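Side-chain contacts in putative peptidase (Bacteroides fragilis, PDB 5DYN), which probably cleaves peptide bonds as a clostripain-family cysteine protease linked to activation of the bacterium's toxin, the present chain being an N-terminal piece of the whole enzyme: residues 39-42 with 43-46; 91-94 with 95-98; 97-100 with 101-105. All coordinates share one frame; numbering follows the deposited sequence.

Contact 1 of 3, residues 39-42 with 43-46; sequences MKEG and MRQV
Met43 N donates to Met39 O over 2.7 Å, an alpha-helical bond; Arg44 N bonds Glu41 O (3.3 Å), three residues back, and Gln45 N bonds Gly42 O weakly, as the chain passes into a type I turn from Met43 to Val46. Arg44 N stands well above the plane of the Glu41 carbonyl. The Arg44 side chain then bends round the same oxygen: with CG beside the backbone N (chi1 -72°), Arg44 CB lies 3.2 Å from Glu41 O and CD stays close, and the bend at chi3 brings the guanidinium round edge-on, NH1 being 3.7 Å from Glu41 O. The Glu41 carboxylate remains apart, OE2 being 5.2 Å from Arg44 NH1, so any attraction acts at a distance. Beyond the turn, the Val46 branch CG2 rests 3.3 Å from Gly42 O. Met43 CB lies by the carbonyl oxygens of Met39 and Lys40, while CG, set anti to the backbone N, leads the thioether off toward the sheet. Lys40 NZ is engaged elsewhere, in a salt bridge to Glu78. The last turn of helix 29-43 lies against the sheet: Met39 and Met43 meet Leu53 of strand 51-58, Met39 also reaches strand 16-23, and Lys40, Met43 and Arg44 cover Val76 on strand 76-83.

Contact 2 of 3, residues 91-94 with 95-98; sequences DANV and MKKV
Met95 N meets Asp91 O at 3.0 Å in the carbonyl plane, with an N-H...O angle of 162°, and so closes the first turn of helix 92-105. Its CB sits by the carbonyl oxygens of Asp91 and Ala92; with CG anti to the backbone N, the side chain runs off from this turn and packs on Tyr21 and on Met10 of a neighbouring chain. Lys96 follows, its amide N 2.7 Å from Ala92 O. Here CG lies beside the backbone N (chi1 -87°), and the extended chain runs alongside Asn93, both side chains pointing the same way. Asn93 OD1 comes to the flank of the aliphatic part, 3.7 Å from Lys96 CD, with the ammonium NZ only slightly farther away; the amide oxygen may lend the charge a weak electrostatic partner. Lys97 N bonds Asn93 O at 3.0 Å, the donor standing above the carbonyl plane, while its long chain extends elsewhere, with a weak, long ion pair to Glu82. Val98 N closes on Val94 O at 3.2 Å, and the CG2 branch of Val98 leans against that oxygen; both valines face Tyr21 of strand 16-23. At the start of the helix, Asp91 OD2 accepts from Val94 N (3.3 Å, on its anti side) and, more weakly, from Asn93 N, occupying two amides of the first turn. This is the classical N-cap aspartate, whose negative charge would also suit the positive end of the helix dipole.

Contact 3 of 3, residues 97-100 with 101-105; sequences KVIS and TAFNQ
Lys97 O is gripped twice by Thr101, by its amide N at 3.0 Å and by its hydroxyl OG1 at 2.8 Å, the two donors coming from opposite faces of the carbonyl plane. The hydroxyl can do this because OG1 lies beside the backbone N (chi1 -56°), turned back toward the preceding turn. Val98 O next accepts from Ala102 N at 2.9 Å and has the Ala102 methyl close beside it; the valine itself points away, onto Tyr56 of strand 51-58. Ile99 O takes the amide of Phe103. The Ile99 branch CG2, anti to its own backbone N, reaches the rim of the Phe103 ring in plane, 3.6 Å from Phe103 CD2, the two side chains crossing at a slant. Both rest on Met113, and the ring of Phe103 also meets Tyr111 with the planes nearly perpendicular. Ser100 O accepts from Asn104 N at 3.0 Å, and the side-chain amide of Asn104 folds back over the same carbonyl: ND2 comes within 2.8 Å of Ser100 O, but at an angle too poor for a hydrogen bond. The Ser100 hydroxyl bonds Lys96 O, one turn earlier. Two hydroxyls thus return to backbone carbonyls of their own helix, Thr101 to Lys97 and Ser100 to Lys96, which satisfies these polar groups locally, while the hydrocarbon of Ile99, Ala102 and Phe103 is left to pack on the sheet and, for Ile99 and Phe103, on a neighbouring chain.

How the contacts relate
From the N terminus, contact 1 comes first, where helix 29-43 turns into the loop leading to strand 51-58. The chain then lays down strands 51-58, 64-70 and 76-83 before contact 2 opens helix 92-105, and contact 3 takes up its second half, overlapping contact 2 at Lys97 and Val98. Each is local and continuous in sequence, so none closes a loop, nests or crosses. The centres of contacts 2 and 3 are about 10 Å apart, while the centre of contact 1 lies about 27 Å from that of contact 2, across the chain's centre. The two helices meet alternate residues of strand 16-23, hence its two faces, consistent with the alpha-beta-alpha layering of clan CD peptidases.

Contact 1 of 3, residues 39-42 with 43-46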
loop_
_atom_site.group_PDB
_atom_site.type_symbol
_atom_site.label_atom_id
_atom_site.label_comp_id
_atom_site.label_asym_id
_atom_site.label_seq_id
_atom_site.Cartn_x
_atom_site.Cartn_y
_atom_site.Cartn_z
ATOM N N MET A 39 3.789 9.709 15.911
ATOM C CA MET A 39 2.521 9.108 16.304
ATOM C C MET A 39 2.085 9.605 17.679
ATOM O O MET A 39 0.917 9.936 17.880
ATOM C CB MET A 39 2.625 7.582 16.293
ATOM C CG MET A 39 2.798 7.005 14.902
ATOM S SD MET A 39 3.136 5.236 14.850
ATOM C CE MET A 39 3.486 5.055 13.099
ATOM N N LYS A 40 3.024 9.652 18.619
ATOM C CA LYS A 40 2.748 10.184 19.951
ATOM C C LYS A 40 2.249 11.619 19.859
ATOM O O LYS A 40 1.247 11.983 20.471
ATOM C CB LYS A 40 3.997 10.131 20.830
ATOM C CG LYS A 40 4.487 8.736 21.150
ATOM C CD LYS A 40 5.761 8.799 21.968
ATOM C CE LYS A 40 6.416 7.441 22.063
ATOM N NZ LYS A 40 7.705 7.503 22.803
ATOM N N GLU A 41 2.966 12.424 19.083
ATOM C CA GLU A 41 2.604 13.815 18.854
ATOM C C GLU A 41 1.207 13.938 18.250
ATOM O O GLU A 41 0.414 14.782 18.666
ATOM C CB GLU A 41 3.638 14.475 17.944
ATOM C CG GLU A 41 3.242 15.834 17.409
ATOM C CD GLU A 41 4.400 16.536 16.729
ATOM O OE1 GLU A 41 5.496 15.936 16.661
ATOM O OE2 GLU A 41 4.215 17.680 16.258
ATOM N N GLY A 42 0.907 13.088 17.271
ATOM C CA GLY A 42 -0.399 13.097 16.636
ATOM C C GLY A 42 -1.473 12.567 17.565
ATOM O O GLY A 42 -2.638 12.955 17.483
ATOM N N MET A 43 -1.070 11.675 18.461
ATOM C CA MET A 43 -1.988 11.071 19.417
ATOM C C MET A 43 -2.488 12.099 20.431
ATOM O O MET A 43 -3.504 11.888 21.098
ATOM C CB MET A 43 -1.299 9.898 20.121
ATOM C CG MET A 43 -2.187 9.074 21.031
ATOM S SD MET A 43 -3.827 8.747 20.361
ATOM C CE MET A 43 -3.433 7.899 18.852
ATOM N N ARG A 44 -1.778 13.220 20.529
ATOM C CA ARG A 44 -2.132 14.280 21.467
ATOM C C ARG A 44 -3.492 14.890 21.150
ATOM O O ARG A 44 -4.300 15.124 22.048
ATOM C CB ARG A 44 -1.055 15.367 21.470
ATOM C CG ARG A 44 0.243 14.941 22.135
ATOM C CD ARG A 44 1.367 15.936 21.892
ATOM N NE ARG A 44 1.017 17.290 22.311
ATOM C CZ ARG A 44 0.754 18.289 21.473
ATOM N NH1 ARG A 44 0.800 18.090 20.162
ATOM N NH2 ARG A 44 0.447 19.488 21.946
ATOM N N GLN A 45 -3.746 15.149 19.872
ATOM C CA GLN A 45 -5.034 15.697 19.466
ATOM C C GLN A 45 -6.010 14.577 19.113
ATOM O O GLN A 45 -6.841 14.727 18.219
ATOM C CB GLN A 45 -4.865 16.660 18.288
ATOM C CG GLN A 45 -3.989 17.867 18.607
ATOM C CD GLN A 45 -4.702 19.194 18.387
ATOM O OE1 GLN A 45 -5.360 19.399 17.366
ATOM N NE2 GLN A 45 -4.572 20.103 19.348
ATOM N N VAL A 46 -5.895 13.458 19.825
ATOM C CA VAL A 46 -6.785 12.313 19.652
ATOM C C VAL A 46 -7.377 11.882 20.994
ATOM O O VAL A 46 -6.661 11.760 21.988
ATOM C CB VAL A 46 -6.053 11.112 19.010
ATOM C CG1 VAL A 46 -6.952 9.881 18.982
ATOM C CG2 VAL A 46 -5.576 11.459 17.612
#

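Contact 2 of 3, residues 91-94 with 95-98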
loop_
_atom_site.group_PDB
_atom_site.type_symbol
_atom_site.label_atom_id
_atom_site.label_comp_id
_atom_site.label_asym_id
_atom_site.label_seq_id
_atom_site.Cartn_x
_atom_site.Cartn_y
_atom_site.Cartn_z
ATOM N N ASP A 91 6.313 -13.155 8.827
ATOM C CA ASP A 91 5.661 -14.459 8.825
ATOM C C ASP A 91 4.182 -14.300 9.158
ATOM O O ASP A 91 3.821 -13.520 10.039
ATOM C CB ASP A 91 6.337 -15.405 9.819
ATOM C CG ASP A 91 5.670 -16.764 9.877
ATOM O OD1 ASP A 91 5.858 -17.554 8.929
ATOM O OD2 ASP A 91 4.968 -17.046 10.871
ATOM N N ALA A 92 3.334 -15.040 8.450
ATOM C CA ALA A 92 1.888 -14.880 8.571
ATOM C C ALA A 92 1.383 -15.214 9.969
ATOM O O ALA A 92 0.580 -14.476 10.541
ATOM C CB ALA A 92 1.175 -15.739 7.536
ATOM N N ASN A 93 1.849 -16.325 10.525
ATOM C CA ASN A 93 1.376 -16.749 11.834
ATOM C C ASN A 93 1.839 -15.809 12.943
ATOM O O ASN A 93 1.140 -15.626 13.939
ATOM C CB ASN A 93 1.821 -18.181 12.117
ATOM C CG ASN A 93 1.091 -19.188 11.251
ATOM O OD1 ASN A 93 -0.048 -18.956 10.841
ATOM N ND2 ASN A 93 1.741 -20.309 10.964
ATOM N N VAL A 94 3.010 -15.205 12.761
ATOM C CA VAL A 94 3.477 -14.182 13.687
ATOM C C VAL A 94 2.567 -12.959 13.609
ATOM O O VAL A 94 2.161 -12.408 14.635
ATOM C CB VAL A 94 4.929 -13.760 13.396
ATOM C CG1 VAL A 94 5.324 -12.577 14.272
ATOM C CG2 VAL A 94 5.874 -14.933 13.610
ATOM N N MET A 95 2.246 -12.545 12.387
ATOM C CA MET A 95 1.346 -11.416 12.178
ATOM C C MET A 95 -0.043 -11.723 12.732
ATOM O O MET A 95 -0.679 -10.861 13.335
ATOM C CB MET A 95 1.260 -11.057 10.692
ATOM C CG MET A 95 0.241 -9.976 10.381
ATOM S SD MET A 95 0.327 -9.362 8.688
ATOM C CE MET A 95 1.692 -8.213 8.818
ATOM N N LYS A 96 -0.501 -12.956 12.525
ATOM C CA LYS A 96 -1.783 -13.414 13.057
ATOM C C LYS A 96 -1.855 -13.244 14.567
ATOM O O LYS A 96 -2.831 -12.706 15.091
ATOM C CB LYS A 96 -2.025 -14.881 12.701
ATOM C CG LYS A 96 -2.670 -15.116 11.353
ATOM C CD LYS A 96 -2.906 -16.600 11.145
ATOM C CE LYS A 96 -3.418 -16.899 9.749
ATOM N NZ LYS A 96 -3.602 -18.365 9.541
ATOM N N LYS A 97 -0.821 -13.714 15.259
ATOM C CA LYS A 97 -0.756 -13.615 16.716
ATOM C C LYS A 97 -0.841 -12.167 17.192
ATOM O O LYS A 97 -1.561 -11.860 18.144
ATOM C CB LYS A 97 0.531 -14.255 17.245
ATOM C CG LYS A 97 0.776 -13.992 18.722
ATOM C CD LYS A 97 2.005 -14.722 19.247
ATOM C CE LYS A 97 2.236 -14.401 20.722
ATOM N NZ LYS A 97 3.383 -15.152 21.313
ATOM N N VAL A 98 -0.108 -11.282 16.523
ATOM C CA VAL A 98 -0.088 -9.871 16.888
ATOM C C VAL A 98 -1.438 -9.227 16.601
ATOM O O VAL A 98 -1.974 -8.492 17.433
ATOM C CB VAL A 98 1.023 -9.111 16.140
ATOM C CG1 VAL A 98 0.960 -7.627 16.455
ATOM C CG2 VAL A 98 2.385 -9.675 16.507
#

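Contact 3 of 3, residues 97-100 with 101-105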
loop_
_atom_site.group_PDB
_atom_site.type_symbol
_atom_site.label_atom_id
_atom_site.label_comp_id
_atom_site.label_asym_id
_atom_site.label_seq_id
_atom_site.Cartn_x
_atom_site.Cartn_y
_atom_site.Cartn_z
ATOM N N LYS A 97 -0.821 -13.714 15.259
ATOM C CA LYS A 97 -0.756 -13.615 16.716
ATOM C C LYS A 97 -0.841 -12.167 17.192
ATOM O O LYS A 97 -1.561 -11.860 18.144
ATOM C CB LYS A 97 0.531 -14.255 17.245
ATOM C CG LYS A 97 0.776 -13.992 18.722
ATOM C CD LYS A 97 2.005 -14.722 19.247
ATOM C CE LYS A 97 2.236 -14.401 20.722
ATOM N NZ LYS A 97 3.383 -15.152 21.313
ATOM N N VAL A 98 -0.108 -11.282 16.523
ATOM C CA VAL A 98 -0.088 -9.871 16.888
ATOM C C VAL A 98 -1.438 -9.227 16.601
ATOM O O VAL A 98 -1.974 -8.492 17.433
ATOM C CB VAL A 98 1.023 -9.111 16.140
ATOM C CG1 VAL A 98 0.960 -7.627 16.455
ATOM C CG2 VAL A 98 2.385 -9.675 16.507
ATOM N N ILE A 99 -1.991 -9.517 15.426
ATOM C CA ILE A 99 -3.311 -9.014 15.055
ATOM C C ILE A 99 -4.373 -9.453 16.063
ATOM O O ILE A 99 -5.175 -8.638 16.527
ATOM C CB ILE A 99 -3.728 -9.491 13.651
ATOM C CG1 ILE A 99 -2.882 -8.813 12.574
ATOM C CG2 ILE A 99 -5.188 -9.185 13.402
ATOM C CD1 ILE A 99 -3.218 -9.278 11.171
ATOM N N SER A 100 -4.364 -10.744 16.392
ATOM C CA SER A 100 -5.299 -11.312 17.359
ATOM C C SER A 100 -5.196 -10.621 18.710
ATOM O O SER A 100 -6.202 -10.190 19.267
ATOM C CB SER A 100 -5.058 -12.811 17.526
ATOM O OG SER A 100 -5.465 -13.521 16.371
ATOM N N THR A 101 -3.977 -10.518 19.230
ATOM C CA THR A 101 -3.745 -9.852 20.507
ATOM C C THR A 101 -4.229 -8.407 20.471
ATOM O O THR A 101 -4.906 -7.942 21.387
ATOM C CB THR A 101 -2.256 -9.870 20.891
ATOM O OG1 THR A 101 -1.779 -11.220 20.909
ATOM C CG2 THR A 101 -2.053 -9.243 22.259
ATOM N N ALA A 102 -3.891 -7.710 19.392
ATOM C CA ALA A 102 -4.190 -6.291 19.268
ATOM C C ALA A 102 -5.686 -5.978 19.296
ATOM O O ALA A 102 -6.132 -5.119 20.058
ATOM C CB ALA A 102 -3.569 -5.741 17.990
ATOM N N PHE A 103 -6.457 -6.673 18.468
ATOM C CA PHE A 103 -7.862 -6.329 18.287
ATOM C C PHE A 103 -8.785 -6.994 19.302
ATOM O O PHE A 103 -9.809 -6.419 19.675
ATOM C CB PHE A 103 -8.311 -6.683 16.870
ATOM C CG PHE A 103 -7.693 -5.817 15.813
ATOM C CD1 PHE A 103 -8.070 -4.492 15.683
ATOM C CD2 PHE A 103 -6.736 -6.326 14.952
ATOM C CE1 PHE A 103 -7.506 -3.685 14.709
ATOM C CE2 PHE A 103 -6.167 -5.524 13.978
ATOM C CZ PHE A 103 -6.554 -4.201 13.857
ATOM N N ASN A 104 -8.435 -8.196 19.748
ATOM C CA ASN A 104 -9.245 -8.878 20.756
ATOM C C ASN A 104 -9.153 -8.186 22.114
ATOM O O ASN A 104 -10.102 -8.209 22.895
ATOM C CB ASN A 104 -8.836 -10.344 20.888
ATOM C CG ASN A 104 -9.158 -11.153 19.647
ATOM O OD1 ASN A 104 -10.217 -10.986 19.042
ATOM N ND2 ASN A 104 -8.243 -12.034 19.260
ATOM N N GLN A 105 -8.010 -7.568 22.391
ATOM C CA GLN A 105 -7.842 -6.821 23.631
ATOM C C GLN A 105 -8.493 -5.447 23.540
ATOM O O GLN A 105 -8.862 -4.857 24.558
ATOM C CB GLN A 105 -6.361 -6.669 23.982
ATOM C CG GLN A 105 -5.710 -7.927 24.531
ATOM C CD GLN A 105 -4.526 -7.620 25.430
ATOM O OE1 GLN A 105 -4.535 -6.636 26.173
ATOM N NE2 GLN A 105 -3.498 -8.459 25.363
#